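Local coordinates for protein choline kinase (PDB 4R78) that probably phosphorylates choline, as a bacterial choline kinase with a protein kinase-like fold that binds adenosine monophosphate, at residues L273-V276 / Y277-Q281. Residues are numbered along the deposited sequence; the frame is centred on the assembly and turned at random.
Sequences LWTV and YKEEQ
The carbonyls of L273 to V276 accept i to i+4 hydrogen bonds from the N-H groups of Y277 to E280, one turn further along the helix. The first, Y277 N to L273 O at 3.1 Å, is nearly straight at 168°. The bond from E280 N to V276 O bends to 151°. Beyond it Q281 N makes weak bonds to Y277 O and K278 O.

The main side-chain contact is a CH-pi interaction one turn apart. K278 CG sits over one face of the W274 indole, 3.9 Å from the centroid of the six-membered ring. Its CE runs out past the rim beside NE1, CE2 and CZ2, 3.7 Å from NE1. A bend at chi2 (-72°) folds the lysine chain along the indole instead of straight outward. The W274 ring also meets W271 edge-to-face and F285 with nearly parallel planes.

The contact lies in the C-terminal part of helix 257-280 of the kinase-like fold, in the choline/ethanolamine kinase family. A MES molecule lies about 3 Å from the W274 side chain, and the bound AMP about 9 Å away. MES probably comes from the crystallisation liquor, but it may mark a pocket near the nucleotide site.

T275 and E279 lie side by side, with T275 CG2 4.1 Å from E279 CD. Their polar ends turn elsewhere: T275 OG1 bonds to W271 O, and E279 OE2 to F285 N. The amide oxygen OE1 of Q281 rests 3.2 Å above the centre of the Y277 ring, whose OH bonds to G70 O. Both carboxylate oxygens of E280 are held by backbone amides, OE1 by E161 N and OE2 by E162 N.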
loop_
_atom_site.group_PDB
_atom_site.type_symbol
_atom_site.label_atom_id
_atom_site.label_comp_id
_atom_site.label_asym_id
_atom_site.label_seq_id
_atom_site.Cartn_x
_atom_site.Cartn_y
_atom_site.Cartn_z
ATOM N N LEU A 273 -3.383 -10.592 8.746
ATOM C CA LEU A 273 -3.291 -10.144 10.140
ATOM C C LEU A 273 -3.776 -8.699 10.272
ATOM O O LEU A 273 -4.498 -8.357 11.213
ATOM C CB LEU A 273 -1.870 -10.318 10.691
ATOM C CG LEU A 273 -1.372 -11.764 10.841
ATOM C CD1 LEU A 273 0.128 -11.804 11.100
ATOM C CD2 LEU A 273 -2.121 -12.525 11.940
ATOM N N TRP A 274 -3.402 -7.866 9.304
ATOM C CA TRP A 274 -3.959 -6.519 9.159
ATOM C C TRP A 274 -5.494 -6.540 9.205
ATOM O O TRP A 274 -6.114 -5.697 9.861
ATOM C CB TRP A 274 -3.452 -5.913 7.846
ATOM C CG TRP A 274 -4.024 -4.566 7.457
ATOM C CD1 TRP A 274 -3.517 -3.334 7.769
ATOM C CD2 TRP A 274 -5.190 -4.329 6.658
ATOM N NE1 TRP A 274 -4.301 -2.347 7.217
ATOM C CE2 TRP A 274 -5.333 -2.927 6.530
ATOM C CE3 TRP A 274 -6.130 -5.168 6.038
ATOM C CZ2 TRP A 274 -6.388 -2.343 5.815
ATOM C CZ3 TRP A 274 -7.176 -4.589 5.323
ATOM C CH2 TRP A 274 -7.292 -3.188 5.215
ATOM N N THR A 275 -6.097 -7.518 8.525
ATOM C CA THR A 275 -7.554 -7.654 8.472
ATOM C C THR A 275 -8.144 -7.858 9.863
ATOM O O THR A 275 -9.106 -7.176 10.238
ATOM C CB THR A 275 -7.980 -8.815 7.542
ATOM O OG1 THR A 275 -7.488 -8.565 6.223
ATOM C CG2 THR A 275 -9.501 -8.935 7.483
ATOM N N VAL A 276 -7.560 -8.782 10.623
ATOM C CA VAL A 276 -8.033 -9.060 11.984
ATOM C C VAL A 276 -8.010 -7.790 12.830
ATOM O O VAL A 276 -8.997 -7.467 13.501
ATOM C CB VAL A 276 -7.217 -10.182 12.661
ATOM C CG1 VAL A 276 -7.734 -10.453 14.072
ATOM C CG2 VAL A 276 -7.295 -11.447 11.835
ATOM N N TYR A 277 -6.897 -7.061 12.774
ATOM C CA TYR A 277 -6.750 -5.834 13.548
ATOM C C TYR A 277 -7.774 -4.769 13.142
ATOM O O TYR A 277 -8.389 -4.126 14.007
ATOM C CB TYR A 277 -5.322 -5.300 13.423
ATOM C CG TYR A 277 -5.049 -4.051 14.229
ATOM C CD1 TYR A 277 -5.409 -3.966 15.575
ATOM C CD2 TYR A 277 -4.412 -2.958 13.648
ATOM C CE1 TYR A 277 -5.149 -2.814 16.319
ATOM C CE2 TYR A 277 -4.152 -1.803 14.381
ATOM C CZ TYR A 277 -4.521 -1.741 15.712
ATOM O OH TYR A 277 -4.262 -0.599 16.440
ATOM N N LYS A 278 -7.961 -4.584 11.838
ATOM C CA LYS A 278 -8.945 -3.619 11.352
ATOM C C LYS A 278 -10.362 -3.976 11.786
ATOM O O LYS A 278 -11.165 -3.091 12.115
ATOM C CB LYS A 278 -8.861 -3.468 9.829
ATOM C CG LYS A 278 -7.659 -2.655 9.351
ATOM C CD LYS A 278 -7.848 -1.172 9.665
ATOM C CE LYS A 278 -6.808 -0.302 8.991
ATOM N NZ LYS A 278 -7.061 1.134 9.320
ATOM N N GLU A 279 -10.672 -5.269 11.801
ATOM C CA GLU A 279 -12.000 -5.703 12.220
ATOM C C GLU A 279 -12.217 -5.519 13.721
ATOM O O GLU A 279 -13.332 -5.216 14.149
ATOM C CB GLU A 279 -12.288 -7.134 11.762
ATOM C CG GLU A 279 -12.410 -7.250 10.243
ATOM C CD GLU A 279 -12.935 -8.594 9.787
ATOM O OE1 GLU A 279 -12.606 -9.617 10.422
ATOM O OE2 GLU A 279 -13.681 -8.635 8.787
ATOM N N GLU A 280 -11.155 -5.671 14.512
ATOM C CA GLU A 280 -11.233 -5.408 15.956
ATOM C C GLU A 280 -11.584 -3.952 16.258
ATOM O O GLU A 280 -12.141 -3.648 17.314
ATOM C CB GLU A 280 -9.935 -5.812 16.661
ATOM C CG GLU A 280 -9.743 -7.311 16.721
ATOM C CD GLU A 280 -8.673 -7.773 17.699
ATOM O OE1 GLU A 280 -7.888 -6.950 18.214
ATOM O OE2 GLU A 280 -8.623 -8.993 17.947
ATOM N N GLN A 281 -11.265 -3.060 15.323
ATOM C CA GLN A 281 -11.598 -1.642 15.463
ATOM C C GLN A 281 -12.985 -1.298 14.912
ATOM O O GLN A 281 -13.391 -0.134 14.936
ATOM C CB GLN A 281 -10.518 -0.769 14.824
ATOM C CG GLN A 281 -9.147 -0.945 15.456
ATOM C CD GLN A 281 -8.052 -0.343 14.619
ATOM O OE1 GLN A 281 -7.319 -1.055 13.932
ATOM N NE2 GLN A 281 -7.934 0.977 14.662
#